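Local coordinates for ribosomal-protein-S5-alanine N-acetyltransferase (Vibrio fischeri, PDB 3IGR) that probably transfers the acetyl group of acetyl-CoA to the N-terminal alanine of ribosomal protein uS5, as a GNAT-family enzyme of the RimJ subfamily, at residues V12-S17 / F68-V73; N25-N30 / I81-Y86; L151-E156 / I173-I178. All blocks are in the same frame, centred on the assembly; numbering follows the deposited sequence.

In the fold
All three contacts belong to one mixed beta sheet. Interactions 1 and 2 are neighbours, their centres about 10 Å apart: strand 68-74 pairs with strand 10-14 in the first and, along its other edge, with strand 79-90, whose segment 81-86 carries helix 20-29 in the second. They are stitched by Phe70 N to Val84 O (2.8 Å) and Val72 O to Ile81 N (2.8 Å), and Tyr69 OH packs on Phe27 CZ at 3.3 Å. Interaction 3 lies across the chain's centre, its own centre about 24 Å from that of interaction 1 and about 23 Å from that of interaction 2, in the C-terminal strands of the GNAT fold.

Interaction 1 (V12-S17 / F68-V73); sequences VRLIKS and FYFVVV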
ATOM      1  N   VAL A  12      11.383  -9.399  11.171  1.00 10.08           N
ATOM      2  CA  VAL A  12      12.054  -8.127  11.430  1.00  9.33           C
ATOM      3  C   VAL A  12      12.157  -8.025  12.941  1.00  9.73           C
ATOM      4  O   VAL A  12      11.149  -8.110  13.655  1.00 10.04           O
ATOM      5  CB  VAL A  12      11.264  -6.912  10.879  1.00  9.76           C
ATOM      6  CG1 VAL A  12      12.084  -5.614  11.008  1.00  7.86           C
ATOM      7  CG2 VAL A  12      10.871  -7.145   9.427  1.00  8.28           C
ATOM      8  N   ARG A  13      13.380  -7.868  13.432  1.00  9.33           N
ATOM      9  CA  ARG A  13      13.624  -7.868  14.861  1.00  8.81           C
ATOM     10  C   ARG A  13      14.847  -7.034  15.123  1.00  8.41           C
ATOM     11  O   ARG A  13      15.572  -6.688  14.192  1.00  8.66           O
ATOM     12  CB  ARG A  13      13.812  -9.300  15.397  1.00  8.81           C
ATOM     13  CG  ARG A  13      14.974 -10.082  14.781  1.00  9.04           C
ATOM     14  CD  ARG A  13      15.408 -11.207  15.716  1.00  9.22           C
ATOM     15  NE  ARG A  13      16.401 -12.109  15.127  1.00  9.38           N
ATOM     16  CZ  ARG A  13      17.705 -11.849  15.030  1.00  9.92           C
ATOM     17  NH1 ARG A  13      18.212 -10.695  15.470  1.00  7.28           N
ATOM     18  NH2 ARG A  13      18.509 -12.750  14.484  1.00  9.28           N
ATOM     19  N   LEU A  14      15.071  -6.697  16.387  1.00  8.01           N
ATOM     20  CA  LEU A  14      16.285  -5.969  16.754  1.00  7.56           C
ATOM     21  C   LEU A  14      17.492  -6.886  16.603  1.00  7.41           C
ATOM     22  O   LEU A  14      17.412  -8.081  16.877  1.00  6.80           O
ATOM     23  CB  LEU A  14      16.180  -5.409  18.174  1.00  7.09           C
ATOM     24  CG  LEU A  14      15.225  -4.219  18.347  1.00  6.28           C
ATOM     25  CD1 LEU A  14      15.081  -3.832  19.828  1.00  5.69           C
ATOM     26  CD2 LEU A  14      15.685  -3.004  17.533  1.00  6.11           C
ATOM     27  N   ILE A  15      18.594  -6.321  16.129  1.00  7.45           N
ATOM     28  CA  ILE A  15      19.843  -7.052  15.991  1.00  7.45           C
ATOM     29  C   ILE A  15      20.394  -7.416  17.374  1.00  8.33           C
ATOM     30  O   ILE A  15      20.157  -6.695  18.353  1.00  8.26           O
ATOM     31  CB  ILE A  15      20.854  -6.245  15.122  1.00  7.69           C
ATOM     32  CG1 ILE A  15      21.924  -7.157  14.510  1.00  6.87           C
ATOM     33  CG2 ILE A  15      21.433  -5.036  15.885  1.00  7.27           C
ATOM     34  CD1 ILE A  15      22.882  -6.443  13.575  1.00  5.98           C
ATOM     35  N   LYS A  16      21.099  -8.548  17.457  1.00  8.86           N
ATOM     36  CA  LYS A  16      21.636  -9.053  18.717  1.00  9.36           C
ATOM     37  C   LYS A  16      23.125  -9.371  18.599  1.00  9.57           C
ATOM     38  O   LYS A  16      23.654  -9.514  17.497  1.00  9.44           O
ATOM     39  CB  LYS A  16      20.887 -10.318  19.163  1.00  9.57           C
ATOM     40  CG  LYS A  16      19.440 -10.100  19.586  1.00 11.59           C
ATOM     41  CD  LYS A  16      18.889 -11.281  20.376  1.00 13.42           C
ATOM     42  CE  LYS A  16      18.269 -12.321  19.453  1.00 15.16           C
ATOM     43  NZ  LYS A  16      16.998 -12.896  20.003  1.00 15.46           N
ATOM     44  N   SER A  17      23.789  -9.503  19.745  1.00  9.76           N
ATOM     45  CA  SER A  17      25.189  -9.916  19.786  1.00 10.38           C
ATOM     46  C   SER A  17      25.462 -11.156  18.928  1.00 10.44           C
ATOM     47  O   SER A  17      26.445 -11.185  18.187  1.00 10.64           O
ATOM     48  CB  SER A  17      25.640 -10.148  21.232  1.00 10.35           C
ATOM     49  OG  SER A  17      25.645  -8.933  21.967  1.00 12.32           O
ATOM     50  N   PHE A  68      17.783   2.031  17.390  1.00 11.98           N
ATOM     51  CA  PHE A  68      17.068   0.782  17.130  1.00 12.44           C
ATOM     52  C   PHE A  68      17.523   0.291  15.764  1.00 12.99           C
ATOM     53  O   PHE A  68      17.172   0.860  14.713  1.00 13.27           O
ATOM     54  CB  PHE A  68      15.544   0.999  17.206  1.00 12.32           C
ATOM     55  CG  PHE A  68      15.092   1.622  18.515  1.00 12.50           C
ATOM     56  CD1 PHE A  68      14.860   0.829  19.642  1.00 13.23           C
ATOM     57  CD2 PHE A  68      14.952   2.996  18.638  1.00 11.97           C
ATOM     58  CE1 PHE A  68      14.474   1.399  20.852  1.00 12.92           C
ATOM     59  CE2 PHE A  68      14.566   3.581  19.855  1.00 12.29           C
ATOM     60  CZ  PHE A  68      14.332   2.786  20.956  1.00 12.18           C
ATOM     61  N   TYR A  69      18.378  -0.722  15.782  1.00 12.04           N
ATOM     62  CA  TYR A  69      18.924  -1.233  14.548  1.00 12.38           C
ATOM     63  C   TYR A  69      18.222  -2.556  14.287  1.00 12.37           C
ATOM     64  O   TYR A  69      18.448  -3.523  15.009  1.00 12.16           O
ATOM     65  CB  TYR A  69      20.440  -1.404  14.668  1.00 12.18           C
ATOM     66  CG  TYR A  69      21.133  -1.647  13.354  1.00 12.85           C
ATOM     67  CD1 TYR A  69      21.975  -0.684  12.808  1.00 11.61           C
ATOM     68  CD2 TYR A  69      20.936  -2.845  12.644  1.00 12.31           C
ATOM     69  CE1 TYR A  69      22.617  -0.902  11.597  1.00 12.38           C
ATOM     70  CE2 TYR A  69      21.571  -3.071  11.434  1.00 13.23           C
ATOM     71  CZ  TYR A  69      22.421  -2.097  10.920  1.00 13.03           C
ATOM     72  OH  TYR A  69      23.057  -2.306   9.716  1.00 13.64           O
ATOM     73  N   PHE A  70      17.335  -2.580  13.295  1.00 12.34           N
ATOM     74  CA  PHE A  70      16.608  -3.802  12.956  1.00 12.73           C
ATOM     75  C   PHE A  70      17.262  -4.564  11.815  1.00 12.81           C
ATOM     76  O   PHE A  70      17.812  -3.959  10.887  1.00 12.96           O
ATOM     77  CB  PHE A  70      15.193  -3.483  12.508  1.00 12.78           C
ATOM     78  CG  PHE A  70      14.290  -2.980  13.595  1.00 13.53           C
ATOM     79  CD1 PHE A  70      13.474  -3.871  14.302  1.00 12.25           C
ATOM     80  CD2 PHE A  70      14.216  -1.613  13.869  1.00 10.93           C
ATOM     81  CE1 PHE A  70      12.607  -3.413  15.289  1.00 11.42           C
ATOM     82  CE2 PHE A  70      13.367  -1.135  14.869  1.00 13.34           C
ATOM     83  CZ  PHE A  70      12.550  -2.035  15.575  1.00 14.28           C
ATOM     84  N   VAL A  71      17.163  -5.885  11.867  1.00 12.74           N
ATOM     85  CA  VAL A  71      17.522  -6.733  10.716  1.00 12.71           C
ATOM     86  C   VAL A  71      16.284  -7.459  10.157  1.00 12.75           C
ATOM     87  O   VAL A  71      15.313  -7.718  10.886  1.00 12.46           O
ATOM     88  CB  VAL A  71      18.639  -7.755  11.041  1.00 12.57           C
ATOM     89  CG1 VAL A  71      19.983  -7.033  11.260  1.00 13.05           C
ATOM     90  CG2 VAL A  71      18.285  -8.646  12.241  1.00 11.74           C
ATOM     91  N   VAL A  72      16.314  -7.741   8.860  1.00 12.28           N
ATOM     92  CA  VAL A  72      15.284  -8.536   8.223  1.00 12.46           C
ATOM     93  C   VAL A  72      15.895  -9.925   7.971  1.00 12.64           C
ATOM     94  O   VAL A  72      16.947 -10.043   7.335  1.00 12.97           O
ATOM     95  CB  VAL A  72      14.821  -7.938   6.888  1.00 12.20           C
ATOM     96  CG1 VAL A  72      13.708  -8.816   6.295  1.00 11.32           C
ATOM     97  CG2 VAL A  72      14.358  -6.491   7.053  1.00 11.73           C
ATOM     98  N   VAL A  73      15.244 -10.959   8.491  1.00 12.65           N
ATOM     99  CA  VAL A  73      15.770 -12.314   8.395  1.00 12.77           C
ATOM    100  C   VAL A  73      14.897 -13.148   7.480  1.00 12.89           C
ATOM    101  O   VAL A  73      13.674 -13.153   7.625  1.00 12.74           O
ATOM    102  CB  VAL A  73      15.846 -12.996   9.782  1.00 12.67           C
ATOM    103  CG1 VAL A  73      16.265 -14.497   9.648  1.00 11.57           C
ATOM    104  CG2 VAL A  73      16.806 -12.243  10.681  1.00 12.40           C
TER
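Val71 N donates to Arg13 O at 2.9 Å, while Phe70 CA adds a weaker C-H...O contact to the same oxygen. Arg13 N returns a longer bond to Val71 O (3.2 Å), and one step on, Ile15 N reaches Tyr69 O at 3.0 Å after the strand proper has ended. Between these bonds Leu14 drops one methyl, CD2, over the centre of the Phe70 ring, 3.8 Å from its centroid and close to the ring normal; the same methyl lies at the edge of the Phe68 ring. Ile15 works on Tyr69 and Val71: CG2 rests on Tyr69 CD2, and CD1 meets Val71 CG1 (3.8 Å). With CG held between the backbone N and the carbonyl carbon (chi1 60°), the Arg13 chain runs out extended, and one face of its guanidinium passes over the methyls Val71 CG2 and Val73 CG2. NH1 bonds Leu14 O from within the guanidinium plane and also makes a salt bridge to Asp19, just before helix 20-29. Helix 112-126 packs on Val12, Phe70 and Val72, helices 20-29 and 48-63 on Ile15. This is antiparallel pairing of N-terminal strands in the GNAT fold, with helices packed on both faces of the sheet.

Interaction 2 (N25-N30 / I81-Y86); sequences NYFMRN and IGTVSY
Tyr26 brings ring atom CE1 to the strand backbone at Ile81 and Gly82, within 3.4 Å of Ile81 C and 3.5 Å of Gly82 N. With CG anti to the backbone N (chi1 166°), the ring reaches the strand, and its hydroxyl lies beside Gly82 CA. Thr83 CG2 meets the Tyr26 and Phe27 rings where they adjoin, 3.9 Å from Phe27 CZ and 4.0 Å from Tyr26 CE2. Tyr26 CD2 sits over the centre of the Phe27 face, and Phe27 CE2 lies at the Tyr26 edge. Arg29 runs beside Ile81, its NH2 4.1 Å from Ile81 CG2 and in the plane of the Tyr26 ring. Ser102 OG hydrogen-bonds both Tyr26 OH and Thr83 OG1, while Arg29 bonds Ile80 O and makes a salt bridge to Asp104. Asn30 ND2 returns to Tyr26 O at 3.0 Å, and that oxygen also takes Asn30 N. Ile81 and Gly82 both face Val72 in a classic beta bulge. No hydrogen bond joins the two segments: helix and strand meet by van der Waals packing, partly of a ring on a peptide group, and their polar ends share partners on strand 96-103 and the loop after it.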
ATOM      1  N   ASN A  25      28.371 -11.040   7.007  1.00 10.63           N
ATOM      2  CA  ASN A  25      28.157 -11.724   5.729  1.00 10.85           C
ATOM      3  C   ASN A  25      27.239 -10.933   4.816  1.00 11.01           C
ATOM      4  O   ASN A  25      27.479 -10.849   3.618  1.00 11.56           O
ATOM      5  CB  ASN A  25      27.596 -13.133   5.934  1.00 11.33           C
ATOM      6  CG  ASN A  25      28.592 -14.072   6.562  1.00 11.65           C
ATOM      7  OD1 ASN A  25      29.789 -13.784   6.619  1.00 13.64           O
ATOM      8  ND2 ASN A  25      28.109 -15.211   7.035  1.00 13.20           N
ATOM      9  N   TYR A  26      26.194 -10.351   5.392  1.00 10.49           N
ATOM     10  CA  TYR A  26      25.230  -9.575   4.626  1.00 10.05           C
ATOM     11  C   TYR A  26      25.879  -8.368   3.939  1.00  9.88           C
ATOM     12  O   TYR A  26      25.603  -8.106   2.771  1.00 10.19           O
ATOM     13  CB  TYR A  26      24.052  -9.133   5.505  1.00  9.71           C
ATOM     14  CG  TYR A  26      23.201  -8.055   4.872  1.00  8.63           C
ATOM     15  CD1 TYR A  26      22.234  -8.373   3.920  1.00  6.41           C
ATOM     16  CD2 TYR A  26      23.365  -6.709   5.221  1.00  9.09           C
ATOM     17  CE1 TYR A  26      21.478  -7.391   3.322  1.00  5.56           C
ATOM     18  CE2 TYR A  26      22.597  -5.721   4.637  1.00  6.79           C
ATOM     19  CZ  TYR A  26      21.654  -6.067   3.692  1.00  7.05           C
ATOM     20  OH  TYR A  26      20.888  -5.082   3.114  1.00  8.45           O
ATOM     21  N   PHE A  27      26.714  -7.620   4.656  1.00  9.54           N
ATOM     22  CA  PHE A  27      27.302  -6.431   4.055  1.00  9.60           C
ATOM     23  C   PHE A  27      28.420  -6.827   3.111  1.00 10.13           C
ATOM     24  O   PHE A  27      28.636  -6.195   2.081  1.00 10.28           O
ATOM     25  CB  PHE A  27      27.754  -5.416   5.117  1.00  9.87           C
ATOM     26  CG  PHE A  27      26.605  -4.644   5.724  1.00 10.04           C
ATOM     27  CD1 PHE A  27      25.859  -3.766   4.942  1.00 10.40           C
ATOM     28  CD2 PHE A  27      26.252  -4.820   7.054  1.00 10.78           C
ATOM     29  CE1 PHE A  27      24.779  -3.060   5.479  1.00 11.96           C
ATOM     30  CE2 PHE A  27      25.170  -4.119   7.604  1.00 13.29           C
ATOM     31  CZ  PHE A  27      24.436  -3.233   6.812  1.00 12.42           C
HETATM   32  N   MSE A  28      29.093  -7.918   3.442  1.00 10.26           N
HETATM   33  CA  MSE A  28      30.163  -8.405   2.603  1.00 11.22           C
HETATM   34  C   MSE A  28      29.578  -8.957   1.299  1.00 11.33           C
HETATM   35  O   MSE A  28      30.162  -8.783   0.238  1.00 11.39           O
HETATM   36  CB  MSE A  28      30.975  -9.422   3.391  1.00 11.03           C
HETATM   37  CG  MSE A  28      31.723 -10.394   2.595  1.00 12.87           C
HETATM   38 SE   MSE A  28      32.911 -11.351   3.783  1.00 18.62          SE
HETATM   39  CE  MSE A  28      31.758 -11.664   5.327  1.00 16.00           C
ATOM     40  N   ARG A  29      28.401  -9.578   1.397  1.00 11.59           N
ATOM     41  CA  ARG A  29      27.655 -10.106   0.247  1.00 11.80           C
ATOM     42  C   ARG A  29      27.187  -8.987  -0.691  1.00 11.88           C
ATOM     43  O   ARG A  29      27.276  -9.111  -1.913  1.00 12.03           O
ATOM     44  CB  ARG A  29      26.456 -10.937   0.743  1.00 11.88           C
ATOM     45  CG  ARG A  29      25.701 -11.732  -0.312  1.00 12.05           C
ATOM     46  CD  ARG A  29      24.914 -12.926   0.292  1.00 10.33           C
ATOM     47  NE  ARG A  29      23.650 -12.502   0.890  1.00  9.71           N
ATOM     48  CZ  ARG A  29      23.402 -12.416   2.202  1.00  9.60           C
ATOM     49  NH1 ARG A  29      24.321 -12.745   3.106  1.00  8.83           N
ATOM     50  NH2 ARG A  29      22.214 -12.007   2.616  1.00  8.73           N
ATOM     51  N   ASN A  30      26.709  -7.886  -0.114  1.00 11.94           N
ATOM     52  CA  ASN A  30      26.181  -6.778  -0.897  1.00 11.81           C
ATOM     53  C   ASN A  30      27.127  -5.578  -1.082  1.00 12.09           C
ATOM     54  O   ASN A  30      26.694  -4.514  -1.533  1.00 12.44           O
ATOM     55  CB  ASN A  30      24.837  -6.329  -0.310  1.00 11.37           C
ATOM     56  CG  ASN A  30      23.766  -7.375  -0.463  1.00 11.11           C
ATOM     57  OD1 ASN A  30      23.092  -7.432  -1.481  1.00 12.26           O
ATOM     58  ND2 ASN A  30      23.602  -8.217   0.553  1.00 10.37           N
ATOM     59  N   ILE A  81      18.874 -10.425   5.327  1.00 11.34           N
ATOM     60  CA  ILE A  81      18.690  -9.970   3.945  1.00 11.47           C
ATOM     61  C   ILE A  81      18.297  -8.499   3.861  1.00 11.45           C
ATOM     62  O   ILE A  81      17.940  -8.002   2.795  1.00 10.89           O
ATOM     63  CB  ILE A  81      17.634 -10.823   3.203  1.00 12.18           C
ATOM     64  CG1 ILE A  81      16.270 -10.679   3.895  1.00 13.35           C
ATOM     65  CG2 ILE A  81      18.112 -12.282   3.144  1.00 11.56           C
ATOM     66  CD1 ILE A  81      15.102 -10.420   2.977  1.00 15.86           C
ATOM     67  N   GLY A  82      18.384  -7.794   4.987  1.00 11.79           N
ATOM     68  CA  GLY A  82      18.011  -6.377   5.020  1.00 12.03           C
ATOM     69  C   GLY A  82      18.209  -5.781   6.393  1.00 12.21           C
ATOM     70  O   GLY A  82      18.396  -6.509   7.371  1.00 12.00           O
ATOM     71  N   THR A  83      18.177  -4.447   6.452  1.00 11.89           N
ATOM     72  CA  THR A  83      18.349  -3.712   7.690  1.00 11.97           C
ATOM     73  C   THR A  83      17.427  -2.498   7.658  1.00 11.91           C
ATOM     74  O   THR A  83      17.110  -1.974   6.585  1.00 11.57           O
ATOM     75  CB  THR A  83      19.816  -3.190   7.875  1.00 11.63           C
ATOM     76  OG1 THR A  83      20.132  -2.308   6.800  1.00 11.86           O
ATOM     77  CG2 THR A  83      20.850  -4.331   7.922  1.00 10.85           C
ATOM     78  N   VAL A  84      16.979  -2.070   8.827  1.00 11.80           N
ATOM     79  CA  VAL A  84      16.249  -0.801   8.955  1.00 12.12           C
ATOM     80  C   VAL A  84      16.803  -0.203  10.221  1.00 12.39           C
ATOM     81  O   VAL A  84      16.652  -0.784  11.296  1.00 12.37           O
ATOM     82  CB  VAL A  84      14.697  -0.972   9.051  1.00 12.32           C
ATOM     83  CG1 VAL A  84      14.001   0.382   9.073  1.00 11.57           C
ATOM     84  CG2 VAL A  84      14.147  -1.783   7.855  1.00 12.88           C
ATOM     85  N   SER A  85      17.481   0.934  10.094  1.00 12.51           N
ATOM     86  CA  SER A  85      18.210   1.504  11.228  1.00 12.41           C
ATOM     87  C   SER A  85      17.636   2.858  11.600  1.00 12.18           C
ATOM     88  O   SER A  85      17.596   3.757  10.769  1.00 12.10           O
ATOM     89  CB  SER A  85      19.685   1.655  10.879  1.00 12.06           C
ATOM     90  OG  SER A  85      20.357   2.375  11.903  1.00 14.27           O
ATOM     91  N   TYR A  86      17.193   2.998  12.848  1.00 12.50           N
ATOM     92  CA  TYR A  86      16.723   4.289  13.378  1.00 12.13           C
ATOM     93  C   TYR A  86      17.837   4.838  14.258  1.00 11.88           C
ATOM     94  O   TYR A  86      18.218   4.215  15.256  1.00 12.13           O
ATOM     95  CB  TYR A  86      15.412   4.136  14.153  1.00 11.72           C
ATOM     96  CG  TYR A  86      14.306   3.629  13.270  1.00 12.73           C
ATOM     97  CD1 TYR A  86      13.518   4.512  12.539  1.00 11.56           C
ATOM     98  CD2 TYR A  86      14.088   2.252  13.106  1.00 12.36           C
ATOM     99  CE1 TYR A  86      12.509   4.045  11.705  1.00  9.52           C
ATOM    100  CE2 TYR A  86      13.082   1.776  12.265  1.00 10.99           C
ATOM    101  CZ  TYR A  86      12.303   2.686  11.568  1.00  9.87           C
ATOM    102  OH  TYR A  86      11.337   2.251  10.719  1.00  9.81           O
TER

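Interaction 3 (L151-E156 / I173-I178); sequences LGFVKE and ILTSKI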
ATOM      1  N   LEU A 151       4.859   4.730   1.792  1.00 11.87           N
ATOM      2  CA  LEU A 151       4.706   4.780   3.239  1.00 12.45           C
ATOM      3  C   LEU A 151       4.234   6.134   3.735  1.00 12.83           C
ATOM      4  O   LEU A 151       4.149   6.370   4.945  1.00 13.15           O
ATOM      5  CB  LEU A 151       6.031   4.390   3.896  1.00 13.09           C
ATOM      6  CG  LEU A 151       6.375   2.920   3.633  1.00 13.16           C
ATOM      7  CD1 LEU A 151       7.669   2.568   4.332  1.00 16.12           C
ATOM      8  CD2 LEU A 151       5.251   2.038   4.126  1.00 15.16           C
ATOM      9  N   GLY A 152       3.922   7.019   2.795  1.00 13.01           N
ATOM     10  CA  GLY A 152       3.385   8.330   3.114  1.00 13.17           C
ATOM     11  C   GLY A 152       4.358   9.376   3.623  1.00 13.40           C
ATOM     12  O   GLY A 152       3.925  10.323   4.273  1.00 13.34           O
ATOM     13  N   PHE A 153       5.662   9.206   3.361  1.00 13.00           N
ATOM     14  CA  PHE A 153       6.665  10.259   3.636  1.00 12.72           C
ATOM     15  C   PHE A 153       6.437  11.427   2.698  1.00 12.94           C
ATOM     16  O   PHE A 153       6.122  11.227   1.535  1.00 12.36           O
ATOM     17  CB  PHE A 153       8.089   9.737   3.470  1.00 12.55           C
ATOM     18  CG  PHE A 153       8.566   8.906   4.632  1.00 10.99           C
ATOM     19  CD1 PHE A 153       8.067   7.626   4.845  1.00 10.14           C
ATOM     20  CD2 PHE A 153       9.527   9.404   5.504  1.00  9.64           C
ATOM     21  CE1 PHE A 153       8.509   6.850   5.918  1.00 11.36           C
ATOM     22  CE2 PHE A 153       9.973   8.642   6.597  1.00 11.83           C
ATOM     23  CZ  PHE A 153       9.477   7.362   6.801  1.00 10.08           C
ATOM     24  N   VAL A 154       6.555  12.642   3.225  1.00 12.42           N
ATOM     25  CA  VAL A 154       6.275  13.850   2.455  1.00 12.35           C
ATOM     26  C   VAL A 154       7.601  14.556   2.185  1.00 12.54           C
ATOM     27  O   VAL A 154       8.393  14.773   3.116  1.00 12.07           O
ATOM     28  CB  VAL A 154       5.300  14.781   3.236  1.00 11.90           C
ATOM     29  CG1 VAL A 154       5.094  16.143   2.510  1.00 13.11           C
ATOM     30  CG2 VAL A 154       3.958  14.089   3.421  1.00 12.42           C
ATOM     31  N   LYS A 155       7.856  14.889   0.921  1.00 11.68           N
ATOM     32  CA  LYS A 155       9.043  15.660   0.552  1.00 11.66           C
ATOM     33  C   LYS A 155       9.041  17.029   1.254  1.00 11.37           C
ATOM     34  O   LYS A 155       8.073  17.777   1.153  1.00 11.56           O
ATOM     35  CB  LYS A 155       9.122  15.839  -0.980  1.00 11.75           C
ATOM     36  CG  LYS A 155      10.320  16.695  -1.451  1.00 11.80           C
ATOM     37  CD  LYS A 155      10.312  16.929  -2.975  1.00 13.83           C
ATOM     38  CE  LYS A 155      11.391  17.919  -3.374  1.00 14.06           C
ATOM     39  NZ  LYS A 155      11.610  17.952  -4.857  1.00 13.83           N
ATOM     40  N   GLU A 156      10.129  17.345   1.951  1.00 10.65           N
ATOM     41  CA  GLU A 156      10.285  18.632   2.632  1.00 10.94           C
ATOM     42  C   GLU A 156      11.181  19.598   1.880  1.00 10.82           C
ATOM     43  O   GLU A 156      11.146  20.799   2.136  1.00 11.04           O
ATOM     44  CB  GLU A 156      10.862  18.419   4.027  1.00 10.43           C
ATOM     45  CG  GLU A 156       9.905  17.676   4.918  1.00 11.96           C
ATOM     46  CD  GLU A 156      10.325  17.665   6.356  1.00 12.32           C
ATOM     47  OE1 GLU A 156      11.537  17.755   6.649  1.00 14.59           O
ATOM     48  OE2 GLU A 156       9.427  17.543   7.193  1.00 12.67           O
ATOM     49  N   ILE A 173      17.029  14.225  -1.640  1.00 12.00           N
ATOM     50  CA  ILE A 173      15.689  14.685  -1.319  1.00 12.03           C
ATOM     51  C   ILE A 173      15.459  14.504   0.171  1.00 11.77           C
ATOM     52  O   ILE A 173      15.765  13.452   0.711  1.00 13.10           O
ATOM     53  CB  ILE A 173      14.604  13.901  -2.117  1.00 11.56           C
ATOM     54  CG1 ILE A 173      14.880  13.959  -3.628  1.00 12.51           C
ATOM     55  CG2 ILE A 173      13.217  14.416  -1.788  1.00 10.78           C
ATOM     56  CD1 ILE A 173      14.868  15.361  -4.229  1.00 14.64           C
ATOM     57  N   LEU A 174      14.946  15.523   0.841  1.00 11.93           N
ATOM     58  CA  LEU A 174      14.632  15.388   2.264  1.00 12.67           C
ATOM     59  C   LEU A 174      13.148  15.082   2.403  1.00 12.44           C
ATOM     60  O   LEU A 174      12.304  15.758   1.808  1.00 12.29           O
ATOM     61  CB  LEU A 174      14.987  16.667   3.046  1.00 12.78           C
ATOM     62  CG  LEU A 174      16.368  17.288   2.762  1.00 13.77           C
ATOM     63  CD1 LEU A 174      16.477  18.686   3.326  1.00 14.31           C
ATOM     64  CD2 LEU A 174      17.466  16.396   3.293  1.00 14.58           C
ATOM     65  N   THR A 175      12.836  14.058   3.179  1.00 12.20           N
ATOM     66  CA  THR A 175      11.445  13.667   3.388  1.00 13.10           C
ATOM     67  C   THR A 175      11.192  13.358   4.851  1.00 12.94           C
ATOM     68  O   THR A 175      12.137  13.098   5.625  1.00 12.38           O
ATOM     69  CB  THR A 175      11.035  12.427   2.525  1.00 13.70           C
ATOM     70  OG1 THR A 175      11.566  11.221   3.104  1.00 14.63           O
ATOM     71  CG2 THR A 175      11.517  12.553   1.095  1.00 13.68           C
ATOM     72  N   SER A 176       9.922  13.386   5.250  1.00 12.71           N
ATOM     73  CA  SER A 176       9.602  13.002   6.613  1.00 13.10           C
ATOM     74  C   SER A 176       8.202  12.424   6.725  1.00 12.74           C
ATOM     75  O   SER A 176       7.362  12.614   5.849  1.00 12.38           O
ATOM     76  CB  SER A 176       9.754  14.192   7.560  1.00 13.25           C
ATOM     77  OG  SER A 176       8.650  15.052   7.383  1.00 17.38           O
ATOM     78  N   LYS A 177       7.975  11.687   7.801  1.00 12.33           N
ATOM     79  CA  LYS A 177       6.641  11.297   8.190  1.00 11.99           C
ATOM     80  C   LYS A 177       6.432  11.756   9.638  1.00 11.87           C
ATOM     81  O   LYS A 177       7.303  11.547  10.484  1.00 10.87           O
ATOM     82  CB  LYS A 177       6.484   9.782   8.081  1.00 12.51           C
ATOM     83  CG  LYS A 177       5.032   9.322   8.173  1.00 12.91           C
ATOM     84  CD  LYS A 177       4.915   7.816   7.956  1.00 12.28           C
ATOM     85  CE  LYS A 177       3.443   7.414   7.957  1.00 14.44           C
ATOM     86  NZ  LYS A 177       3.242   6.040   7.429  1.00 16.08           N
ATOM     87  N   ILE A 178       5.276  12.382   9.884  1.00 11.23           N
ATOM     88  CA  ILE A 178       4.943  13.013  11.170  1.00 11.76           C
ATOM     89  C   ILE A 178       3.808  12.221  11.802  1.00 11.53           C
ATOM     90  O   ILE A 178       2.808  11.908  11.152  1.00  9.90           O
ATOM     91  CB  ILE A 178       4.532  14.517  10.961  1.00 11.98           C
ATOM     92  CG1 ILE A 178       5.771  15.354  10.551  1.00 13.28           C
ATOM     93  CG2 ILE A 178       3.882  15.114  12.211  1.00 10.95           C
ATOM     94  CD1 ILE A 178       5.435  16.714   9.883  1.00 15.56           C
TER
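Lys177 leaves its strand with CG anti to the backbone N (chi1 -167°) and stays extended to its tip, which carries NZ to Leu151 O, 2.7 Å away and somewhat out of the carbonyl plane. Phe153 has CG anti to its carbonyl carbon instead (chi1 -78°), which sets its ring under Lys177 CB: that carbon stands over the ring centre, 3.8 Å from the centroid in a CH-pi contact. The same aromatic ring borders Thr175 OG1 at CD2 and has Leu151 CB at its edge, in plane. Backbone bonds then zip the strands together. Val154 N to Ser176 O is 2.7 Å, Ser176 N to Val154 O 3.0 Å, and Glu156 N to Leu174 O 2.7 Å. On the side of Val154 and Ser176, Ser176 OG gives its proton to Glu156 OE2 at 2.6 Å, meeting the carboxylate from above its plane; the other oxygen, OE1, makes a salt bridge to Arg132, which probably favours the charged form of the acid. Across the sheet, Lys155 CG lies on Ile173 CG2 at 3.7 Å. Thr175 OG1 bonds Ala135 O of strand 132-137, the other neighbour of strand 168-178. Gly152, with positive phi, is the C-prime residue of a Schellman motif that ends helix 142-150, so this helix turns directly into an antiparallel strand pair of the C-terminal half of the GNAT fold.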